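Local coordinates for HP0958 (Helicobacter pylori, PDB 3NA7), which probably acts in flagellar biogenesis as a chaperone and post-transcriptional regulator, joining a long coiled-coil hairpin to a zinc-ribbon domain, at residues 53-58 and 122-127; 60-65 and 115-120; 67-72 and 104-109; 74-79 and 97-102. All blocks are in the same frame, centred on the assembly; numbering follows the deposited sequence.

Contact 1: 53-58 and 122-127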
# COMPACT_ATOMS: atom_id res chain seq x y z
N GLU A 53 11.46 5.64 -19.05
CA GLU A 53 11.41 7.10 -19.15
C GLU A 53 12.79 7.73 -18.88
O GLU A 53 13.19 8.67 -19.58
CB GLU A 53 10.35 7.71 -18.23
CG GLU A 53 8.90 7.41 -18.61
CD GLU A 53 8.56 7.75 -20.07
OE1 GLU A 53 8.33 8.95 -20.38
OE2 GLU A 53 8.51 6.82 -20.92
N GLU A 54 13.53 7.20 -17.91
CA GLU A 54 14.87 7.74 -17.66
C GLU A 54 15.83 7.47 -18.80
O GLU A 54 16.66 8.31 -19.12
CB GLU A 54 15.44 7.25 -16.33
CG GLU A 54 14.64 7.76 -15.18
CD GLU A 54 14.78 6.94 -13.92
OE1 GLU A 54 15.60 5.98 -13.88
OE2 GLU A 54 14.05 7.26 -12.97
N LYS A 55 15.72 6.30 -19.43
CA LYS A 55 16.54 6.00 -20.60
C LYS A 55 16.19 6.94 -21.79
O LYS A 55 17.07 7.35 -22.55
CB LYS A 55 16.43 4.54 -21.01
CG LYS A 55 17.06 3.53 -20.08
CD LYS A 55 16.45 2.10 -20.35
CE LYS A 55 16.82 1.59 -21.76
NZ LYS A 55 16.09 0.36 -22.15
N LEU A 56 14.92 7.29 -21.92
CA LEU A 56 14.51 8.22 -22.96
C LEU A 56 15.12 9.61 -22.80
O LEU A 56 15.62 10.19 -23.77
CB LEU A 56 12.99 8.29 -23.06
CG LEU A 56 12.30 7.27 -23.97
CD1 LEU A 56 10.82 7.05 -23.60
CD2 LEU A 56 12.43 7.72 -25.45
N ALA A 57 15.09 10.14 -21.58
CA ALA A 57 15.68 11.45 -21.28
C ALA A 57 17.16 11.42 -21.56
O ALA A 57 17.71 12.36 -22.14
CB ALA A 57 15.40 11.85 -19.81
N LEU A 58 17.82 10.33 -21.17
CA LEU A 58 19.24 10.19 -21.40
C LEU A 58 19.59 10.09 -22.88
O LEU A 58 20.62 10.61 -23.33
CB LEU A 58 19.80 8.99 -20.66
CG LEU A 58 19.89 9.06 -19.14
CD1 LEU A 58 20.16 7.66 -18.62
CD2 LEU A 58 20.99 10.03 -18.68
N ARG A 122 23.26 0.42 -17.93
CA ARG A 122 23.01 -0.04 -16.56
C ARG A 122 21.52 -0.13 -16.28
O ARG A 122 21.06 -1.03 -15.57
CB ARG A 122 23.68 0.81 -15.46
CG ARG A 122 25.23 0.84 -15.41
CD ARG A 122 25.93 -0.46 -15.90
NE ARG A 122 27.07 -0.13 -16.79
CZ ARG A 122 27.45 -0.83 -17.86
NH1 ARG A 122 26.82 -1.94 -18.23
NH2 ARG A 122 28.49 -0.40 -18.59
N LYS A 123 20.77 0.81 -16.83
CA LYS A 123 19.33 0.82 -16.65
C LYS A 123 18.69 -0.35 -17.39
O LYS A 123 17.77 -0.95 -16.86
CB LYS A 123 18.71 2.16 -17.05
CG LYS A 123 19.11 3.32 -16.08
CD LYS A 123 18.33 4.61 -16.37
CE LYS A 123 18.80 5.77 -15.49
NZ LYS A 123 18.39 5.66 -14.05
N SER A 124 19.18 -0.66 -18.60
CA SER A 124 18.68 -1.78 -19.39
C SER A 124 19.00 -3.12 -18.71
O SER A 124 18.18 -4.05 -18.77
CB SER A 124 19.26 -1.77 -20.81
OG SER A 124 18.85 -0.63 -21.53
N GLU A 125 20.18 -3.22 -18.07
CA GLU A 125 20.50 -4.38 -17.24
C GLU A 125 19.55 -4.51 -16.06
O GLU A 125 19.10 -5.62 -15.75
CB GLU A 125 21.94 -4.33 -16.72
CG GLU A 125 22.98 -4.73 -17.73
CD GLU A 125 24.38 -4.17 -17.42
OE1 GLU A 125 25.11 -3.88 -18.38
OE2 GLU A 125 24.74 -4.00 -16.22
N LYS A 126 19.23 -3.38 -15.41
CA LYS A 126 18.30 -3.41 -14.29
C LYS A 126 16.91 -3.83 -14.75
O LYS A 126 16.23 -4.58 -14.06
CB LYS A 126 18.26 -2.06 -13.56
CG LYS A 126 17.22 -1.97 -12.45
CD LYS A 126 17.57 -2.94 -11.30
CE LYS A 126 16.66 -2.76 -10.10
NZ LYS A 126 17.08 -3.71 -9.05
N GLN A 127 16.49 -3.34 -15.92
CA GLN A 127 15.24 -3.76 -16.52
C GLN A 127 15.18 -5.29 -16.75
O GLN A 127 14.13 -5.91 -16.48
CB GLN A 127 15.00 -3.04 -17.83
CG GLN A 127 14.67 -1.55 -17.67
CD GLN A 127 14.46 -0.89 -19.01
OE1 GLN A 127 15.24 -1.11 -19.94
NE2 GLN A 127 13.37 -0.14 -19.15
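Lys55 and Lys123 pass each other head to tail, aliphatic stem along aliphatic stem, with Lys55 CG 3.7 Å from Lys123 CB, and each carries its ammonium group to the other helix. Lys55 NZ gives a hydrogen bond of 2.8 Å to Gln127 OE1, tilted 20° from the carbonyl plane, and a weak one of 3.0 Å to Ser124 OG. The bend in the Lys55 chain at chi3 (65°) turns its end toward these two oxygens. On the other flank Lys123 NZ makes a salt bridge of 2.8 Å with Glu54 OE1, reached from above the carboxylate plane, while Lys123 CE packs against Leu58 CD1 at 3.9 Å. This is one layer of an antiparallel coiled-coil hairpin, the helices 24-85 and 91-171 running at 163° here with their short axes 10.4 Å apart. The aliphatic stems of the two lysines, of which Lys55 is the buried one, supply most of the packing in this layer.

Further out, Glu52 OE1 pairs with Lys55 NZ and also accepts from Gln127 NE2, which donates to Ile48 O as well. The second carboxylate oxygen of Glu54 is held by Asn50 ND2. Leu51 lies against Lys123 and Gln127.

Contact 2: 60-65 and 115-120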
# COMPACT_ATOMS: atom_id res chain seq x y z
N LEU A 60 17.96 11.45 -25.27
CA LEU A 60 17.83 12.83 -25.74
C LEU A 60 19.12 13.62 -25.51
O LEU A 60 19.56 14.36 -26.38
CB LEU A 60 16.62 13.52 -25.10
CG LEU A 60 16.24 14.97 -25.43
CD1 LEU A 60 16.17 15.27 -26.94
CD2 LEU A 60 14.92 15.34 -24.75
N GLN A 61 19.74 13.45 -24.34
CA GLN A 61 21.03 14.07 -24.05
C GLN A 61 22.13 13.55 -24.95
O GLN A 61 22.92 14.34 -25.45
CB GLN A 61 21.45 13.82 -22.61
CG GLN A 61 20.62 14.54 -21.59
CD GLN A 61 21.26 14.50 -20.22
OE1 GLN A 61 20.76 13.85 -19.30
NE2 GLN A 61 22.39 15.18 -20.09
N VAL A 62 22.20 12.24 -25.14
CA VAL A 62 23.13 11.66 -26.12
C VAL A 62 23.01 12.38 -27.47
O VAL A 62 24.01 12.71 -28.09
CB VAL A 62 22.94 10.12 -26.28
CG1 VAL A 62 23.70 9.59 -27.52
CG2 VAL A 62 23.38 9.37 -24.99
N SER A 63 21.78 12.64 -27.90
CA SER A 63 21.51 13.22 -29.20
C SER A 63 21.90 14.70 -29.26
O SER A 63 22.41 15.17 -30.28
CB SER A 63 20.04 13.05 -29.55
OG SER A 63 19.81 13.48 -30.87
N LYS A 64 21.67 15.41 -28.16
CA LYS A 64 22.04 16.82 -28.03
C LYS A 64 23.55 16.98 -28.04
O LYS A 64 24.09 17.81 -28.79
CB LYS A 64 21.41 17.45 -26.79
CG LYS A 64 19.96 17.87 -27.00
CD LYS A 64 19.27 18.31 -25.70
CE LYS A 64 17.86 18.83 -25.99
NZ LYS A 64 16.98 18.90 -24.79
N ASN A 65 24.23 16.18 -27.24
CA ASN A 65 25.69 16.10 -27.26
C ASN A 65 26.25 15.73 -28.64
O ASN A 65 27.36 16.15 -28.99
CB ASN A 65 26.20 15.10 -26.22
CG ASN A 65 26.20 15.67 -24.81
OD1 ASN A 65 27.15 16.33 -24.39
ND2 ASN A 65 25.14 15.39 -24.06
N ASN A 115 29.67 8.30 -21.36
CA ASN A 115 29.14 8.22 -20.00
C ASN A 115 27.63 8.00 -19.95
O ASN A 115 27.13 7.21 -19.14
CB ASN A 115 29.51 9.46 -19.18
CG ASN A 115 30.90 9.38 -18.58
OD1 ASN A 115 31.45 8.28 -18.39
ND2 ASN A 115 31.49 10.54 -18.26
N LEU A 116 26.91 8.73 -20.81
CA LEU A 116 25.47 8.62 -20.87
C LEU A 116 25.08 7.22 -21.35
O LEU A 116 24.22 6.58 -20.76
CB LEU A 116 24.87 9.70 -21.79
CG LEU A 116 24.99 11.17 -21.36
CD1 LEU A 116 24.88 12.14 -22.55
CD2 LEU A 116 23.99 11.53 -20.25
N GLN A 117 25.72 6.77 -22.43
CA GLN A 117 25.50 5.43 -22.95
C GLN A 117 25.75 4.36 -21.89
O GLN A 117 24.99 3.40 -21.82
CB GLN A 117 26.31 5.19 -24.23
CG GLN A 117 25.49 5.57 -25.44
CD GLN A 117 26.31 5.87 -26.67
OE1 GLN A 117 27.52 5.67 -26.69
NE2 GLN A 117 25.63 6.35 -27.71
N ASN A 118 26.78 4.53 -21.06
CA ASN A 118 27.01 3.63 -19.93
C ASN A 118 25.86 3.61 -18.93
O ASN A 118 25.51 2.56 -18.43
CB ASN A 118 28.35 3.87 -19.22
CG ASN A 118 29.54 3.35 -20.02
OD1 ASN A 118 29.38 2.56 -20.96
ND2 ASN A 118 30.76 3.79 -19.66
N GLU A 119 25.29 4.78 -18.63
CA GLU A 119 24.18 4.87 -17.68
C GLU A 119 22.95 4.19 -18.29
O GLU A 119 22.26 3.44 -17.60
CB GLU A 119 23.90 6.34 -17.35
CG GLU A 119 23.12 6.61 -16.08
CD GLU A 119 23.05 8.10 -15.72
OE1 GLU A 119 22.14 8.48 -14.94
OE2 GLU A 119 23.90 8.90 -16.20
N ILE A 120 22.70 4.43 -19.57
CA ILE A 120 21.61 3.80 -20.30
C ILE A 120 21.71 2.27 -20.18
O ILE A 120 20.74 1.62 -19.77
CB ILE A 120 21.62 4.23 -21.77
CG1 ILE A 120 21.14 5.66 -21.93
CG2 ILE A 120 20.74 3.28 -22.65
CD1 ILE A 120 21.55 6.29 -23.27
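Gln61 meets Leu116 at about a right angle, its CB 3.8 Å from Leu116 CD1 and its amide end lying near Leu116 CD2. No hydrogen bond crosses between the segments here; van der Waals packing makes the contact, and Gln61 forms its outer edge. Next along the helix comes Val62, which sits in the buried centre of the layer and whose two methyls divide the work. With CG1 anti to the backbone N (chi1 168°), CG2 is directed at the partner helix and lies 3.5 Å from Leu116 CB, with Ile120 CD1 on a second side at 4.0 Å. CG1 instead meets the amide nitrogen of Gln117, NE2, at 3.8 Å, the glutamine side chain crossing the valine at about a right angle.

One turn on, Asn65 presents its amide nitrogen ND2 to Leu116 CD1 at 3.6 Å. That nitrogen is held from behind by its own helix: ND2 donates to Gln61 O at 2.8 Å, with a nearly straight N-H angle of 161°, coming from above the carbonyl plane, and the same oxygen also takes the backbone N of Asn65. The ND2 bond helps to fix how the amide is turned beside the leucine methyl; Gln61 O is thereby gripped by two donors.

Segment 60-65 belongs to helix 24-85 and segment 115-120 to helix 91-171, antiparallel at 164°, a mainly apolar layer of the coiled-coil hairpin. Ile113 of helix 91-171 continues the packing on Val62 and Asn65, and Lys59 of helix 24-85 lies against Ile120.

Contact 3: 67-72 and 104-109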
# COMPACT_ATOMS: atom_id res chain seq x y z
N GLN A 67 24.98 16.42 -31.62
CA GLN A 67 24.82 17.57 -32.50
C GLN A 67 25.98 18.55 -32.26
O GLN A 67 26.63 18.98 -33.21
CB GLN A 67 23.46 18.24 -32.27
CG GLN A 67 23.22 19.50 -33.07
CD GLN A 67 23.33 19.28 -34.57
OE1 GLN A 67 22.75 18.34 -35.11
NE2 GLN A 67 24.07 20.16 -35.24
N THR A 68 26.28 18.84 -30.99
CA THR A 68 27.38 19.76 -30.65
C THR A 68 28.73 19.18 -31.06
O THR A 68 29.61 19.91 -31.53
CB THR A 68 27.38 20.15 -29.17
OG1 THR A 68 27.79 19.03 -28.39
CG2 THR A 68 25.98 20.59 -28.71
N LEU A 69 28.90 17.87 -30.91
CA LEU A 69 30.08 17.18 -31.41
C LEU A 69 30.22 17.29 -32.94
O LEU A 69 31.33 17.48 -33.45
CB LEU A 69 30.02 15.72 -30.99
CG LEU A 69 31.10 14.75 -31.48
CD1 LEU A 69 32.49 15.15 -30.98
CD2 LEU A 69 30.74 13.38 -30.97
N GLN A 70 29.10 17.19 -33.66
CA GLN A 70 29.06 17.44 -35.10
C GLN A 70 29.47 18.88 -35.43
O GLN A 70 30.24 19.10 -36.35
CB GLN A 70 27.66 17.12 -35.68
CG GLN A 70 27.57 17.26 -37.23
CD GLN A 70 26.16 17.02 -37.80
OE1 GLN A 70 25.22 16.65 -37.08
NE2 GLN A 70 26.02 17.22 -39.11
N ASP A 71 28.95 19.84 -34.67
CA ASP A 71 29.31 21.26 -34.80
C ASP A 71 30.81 21.46 -34.54
O ASP A 71 31.50 22.14 -35.29
CB ASP A 71 28.50 22.11 -33.81
CG ASP A 71 27.03 22.20 -34.18
OD1 ASP A 71 26.66 21.94 -35.35
OD2 ASP A 71 26.22 22.55 -33.29
N THR A 72 31.30 20.85 -33.47
CA THR A 72 32.70 20.99 -33.07
C THR A 72 33.64 20.45 -34.15
O THR A 72 34.62 21.11 -34.48
CB THR A 72 32.92 20.34 -31.69
OG1 THR A 72 32.08 21.00 -30.77
CG2 THR A 72 34.35 20.49 -31.21
N GLU A 104 39.82 19.62 -27.70
CA GLU A 104 39.46 19.33 -26.32
C GLU A 104 37.96 19.30 -26.12
O GLU A 104 37.46 18.42 -25.44
CB GLU A 104 40.13 20.27 -25.31
CG GLU A 104 41.10 19.58 -24.37
CD GLU A 104 40.51 18.36 -23.63
OE1 GLU A 104 39.65 18.49 -22.72
OE2 GLU A 104 40.95 17.24 -23.95
N ARG A 105 37.23 20.23 -26.75
CA ARG A 105 35.78 20.26 -26.60
C ARG A 105 35.18 19.00 -27.23
O ARG A 105 34.27 18.38 -26.68
CB ARG A 105 35.17 21.54 -27.19
CG ARG A 105 35.69 22.82 -26.50
CD ARG A 105 34.91 24.07 -26.90
NE ARG A 105 34.98 25.05 -25.82
CZ ARG A 105 35.52 26.26 -25.91
NH1 ARG A 105 36.04 26.69 -27.05
NH2 ARG A 105 35.54 27.05 -24.84
N SER A 106 35.74 18.58 -28.36
CA SER A 106 35.29 17.35 -28.99
C SER A 106 35.63 16.12 -28.10
O SER A 106 34.82 15.19 -28.01
CB SER A 106 35.84 17.23 -30.41
OG SER A 106 35.98 15.88 -30.78
N ASN A 107 36.77 16.13 -27.41
CA ASN A 107 37.06 15.07 -26.42
C ASN A 107 36.09 15.03 -25.24
O ASN A 107 35.74 13.94 -24.77
CB ASN A 107 38.48 15.13 -25.86
CG ASN A 107 39.54 15.04 -26.94
OD1 ASN A 107 39.29 14.59 -28.05
ND2 ASN A 107 40.77 15.46 -26.60
N GLN A 108 35.67 16.20 -24.76
CA GLN A 108 34.64 16.30 -23.71
C GLN A 108 33.30 15.71 -24.16
O GLN A 108 32.69 14.95 -23.41
CB GLN A 108 34.42 17.75 -23.27
CG GLN A 108 35.54 18.32 -22.41
CD GLN A 108 35.68 19.84 -22.53
OE1 GLN A 108 34.81 20.52 -23.07
NE2 GLN A 108 36.79 20.36 -22.02
N ALA A 109 32.84 16.07 -25.36
CA ALA A 109 31.58 15.55 -25.89
C ALA A 109 31.60 14.04 -26.05
O ALA A 109 30.62 13.38 -25.73
CB ALA A 109 31.20 16.23 -27.19
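Leu69 CD1 reaches Ser106 OG at 3.6 Å, and the conformation of the leucine explains how. Its chi1 of 176° sets CG opposite the backbone N, and chi2 of 61° then swings CD1 toward the partner helix, although the CB itself does not head there. CB is left to touch Ala109 CB at 4.0 Å. The leucine thus bridges Ser106 and Ala109, two residues less than one turn apart on helix 91-171.

Thr72 makes the second point of contact. Its CG2 stands anti to the backbone N and points across to Ser106, 3.7 Å from Ser106 CB, with Arg105 CB a little further off at 4.2 Å. The same rotamer (chi1 -59°) lays OG1 back on its own helix, where it donates to Thr68 O at 2.8 Å. Thr72 N reaches that oxygen from the opposite face of the carbonyl plane, so two donors grip it. The threonine hydroxyl is thereby satisfied within its own helix, and the methyl is what meets the neighbour. Ser106, in contrast to the threonine, has its OG anti to the backbone N, and this OG takes a weak hydrogen bond from Asn73 ND2.

Small residues at Ser106 and Ala109 let the backbones draw close, Leu69 and Ser106 having CA atoms 5.7 Å apart. This is one layer of the antiparallel coiled-coil hairpin formed by helices 24-85 and 91-171, with the small Ser106 and Ala109 facing Leu69 and Thr72.

Contact 4: 74-79 and 97-102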
# COMPACT_ATOMS: atom_id res chain seq x y z
N ALA A 74 32.97 20.04 -37.36
CA ALA A 74 32.89 20.97 -38.50
C ALA A 74 33.80 22.18 -38.27
O ALA A 74 34.45 22.67 -39.20
CB ALA A 74 31.46 21.43 -38.75
N LYS A 75 33.85 22.66 -37.03
CA LYS A 75 34.75 23.77 -36.69
C LYS A 75 36.22 23.35 -36.84
O LYS A 75 37.04 24.06 -37.43
CB LYS A 75 34.44 24.30 -35.29
CG LYS A 75 35.30 25.46 -34.84
CD LYS A 75 34.94 26.77 -35.53
CE LYS A 75 36.11 27.74 -35.47
NZ LYS A 75 36.03 28.76 -36.56
N ILE A 76 36.54 22.16 -36.34
CA ILE A 76 37.89 21.62 -36.54
C ILE A 76 38.26 21.62 -38.03
O ILE A 76 39.25 22.24 -38.43
CB ILE A 76 38.07 20.25 -35.87
CG1 ILE A 76 37.91 20.40 -34.34
CG2 ILE A 76 39.44 19.67 -36.20
CD1 ILE A 76 37.81 19.09 -33.52
N ALA A 77 37.44 20.95 -38.85
CA ALA A 77 37.58 20.94 -40.31
C ALA A 77 37.79 22.35 -40.88
O ALA A 77 38.70 22.60 -41.69
CB ALA A 77 36.36 20.28 -40.95
N SER A 78 36.95 23.29 -40.45
CA SER A 78 37.07 24.66 -40.93
C SER A 78 38.40 25.33 -40.51
O SER A 78 38.95 26.13 -41.27
CB SER A 78 35.89 25.50 -40.47
OG SER A 78 36.22 26.87 -40.60
N ILE A 79 38.90 25.02 -39.32
CA ILE A 79 40.17 25.57 -38.86
C ILE A 79 41.33 25.00 -39.66
O ILE A 79 42.26 25.72 -40.01
CB ILE A 79 40.42 25.32 -37.35
CG1 ILE A 79 39.43 26.12 -36.50
CG2 ILE A 79 41.87 25.69 -36.97
CD1 ILE A 79 39.37 25.70 -35.05
N ILE A 97 46.51 26.26 -31.99
CA ILE A 97 46.02 26.41 -30.64
C ILE A 97 44.48 26.53 -30.64
O ILE A 97 43.81 25.89 -29.83
CB ILE A 97 46.73 27.59 -29.93
CG1 ILE A 97 48.20 27.21 -29.65
CG2 ILE A 97 46.02 28.00 -28.65
CD1 ILE A 97 49.07 28.30 -29.04
N GLU A 98 43.95 27.31 -31.58
CA GLU A 98 42.51 27.36 -31.88
C GLU A 98 41.99 25.94 -32.06
O GLU A 98 40.97 25.53 -31.49
CB GLU A 98 42.30 28.12 -33.18
CG GLU A 98 41.34 29.31 -33.15
CD GLU A 98 39.98 28.96 -32.61
OE1 GLU A 98 39.88 28.67 -31.39
OE2 GLU A 98 39.00 29.01 -33.38
N GLU A 99 42.72 25.18 -32.86
CA GLU A 99 42.38 23.81 -33.14
C GLU A 99 42.46 22.97 -31.88
O GLU A 99 41.59 22.15 -31.63
CB GLU A 99 43.30 23.26 -34.23
CG GLU A 99 42.97 21.86 -34.69
CD GLU A 99 44.19 21.18 -35.26
OE1 GLU A 99 44.09 20.01 -35.68
OE2 GLU A 99 45.27 21.81 -35.26
N ASP A 100 43.49 23.20 -31.07
CA ASP A 100 43.63 22.44 -29.80
C ASP A 100 42.47 22.60 -28.81
O ASP A 100 42.09 21.63 -28.17
CB ASP A 100 44.95 22.78 -29.13
CG ASP A 100 46.11 21.98 -29.69
OD1 ASP A 100 45.90 20.78 -30.05
OD2 ASP A 100 47.22 22.53 -29.74
N ILE A 101 41.92 23.81 -28.69
CA ILE A 101 40.75 24.06 -27.85
C ILE A 101 39.56 23.29 -28.41
O ILE A 101 38.81 22.64 -27.67
CB ILE A 101 40.44 25.60 -27.72
CG1 ILE A 101 41.30 26.25 -26.64
CG2 ILE A 101 38.98 25.86 -27.39
CD1 ILE A 101 42.41 27.12 -27.18
N ALA A 102 39.39 23.36 -29.72
CA ALA A 102 38.29 22.69 -30.38
C ALA A 102 38.39 21.17 -30.25
O ALA A 102 37.38 20.51 -30.05
CB ALA A 102 38.22 23.11 -31.84
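Near the tip of the coiled-coil hairpin, where helix 24-85 is about to end and helix 91-171 has just begun, Ile76 and Ile79 pack on Ala102 and its neighbours. The two segments run at 167° with their axes 9.6 Å apart. Ile76 brings CG1 within 3.7 Å of Ala102 CB. With CG1 beside the backbone N and chi2 of 170°, its chain stretches on so that CD1 lies alongside the Ala102 carbonyl.

Ile79, one turn later, is the buried partner with the larger share of the interface. Its CG2 packs on Glu99 CB at 3.9 Å, and its CD1 comes near both Ala102 CB and the carboxylate oxygen Glu98 OE2, the latter at 3.7 Å. The glutamate chain, bent at chi2 (-54°), crosses the isoleucine at about a right angle. On the outer side Lys75 also approaches: CE lies 3.8 Å from Glu98 OE2, while NZ stays 4.4 Å from that same oxygen, beyond a salt bridge. Glu99 offers the isoleucines its aliphatic part, and its carboxylate oxygen OE1 accepts a hydrogen bond from Gln80 NE2, on helix 24-85; a bound magnesium ion lies about 4 Å from its side chain.

An apolar centre of two isoleucines and an alanine is thus flanked by acidic groups, and the nearby lysine and magnesium ion probably temper the negative charge through longer-range attraction rather than direct pairing in this layer.

Following the chain from the N terminus, helix 24-85 passes through 53-58, 60-65, 67-72 and 74-79; after the turn at the tip, helix 91-171 returns through 97-102, 104-109, 115-120 and 122-127. Contact 4 therefore closes the shortest loop, lying within that of contact 3, then contact 2, then contact 1; none cross. All four tie the same two helices into one hairpin arm, whose contact centres move from 26 Å to 58 Å from the centre of the chain. Successive layers touch: Leu58 of contact 1 packs on Leu116 and Ile120 of contact 2, Asn65 meets Ala109 of contact 3, and Ser106 meets Ile76 of contact 4.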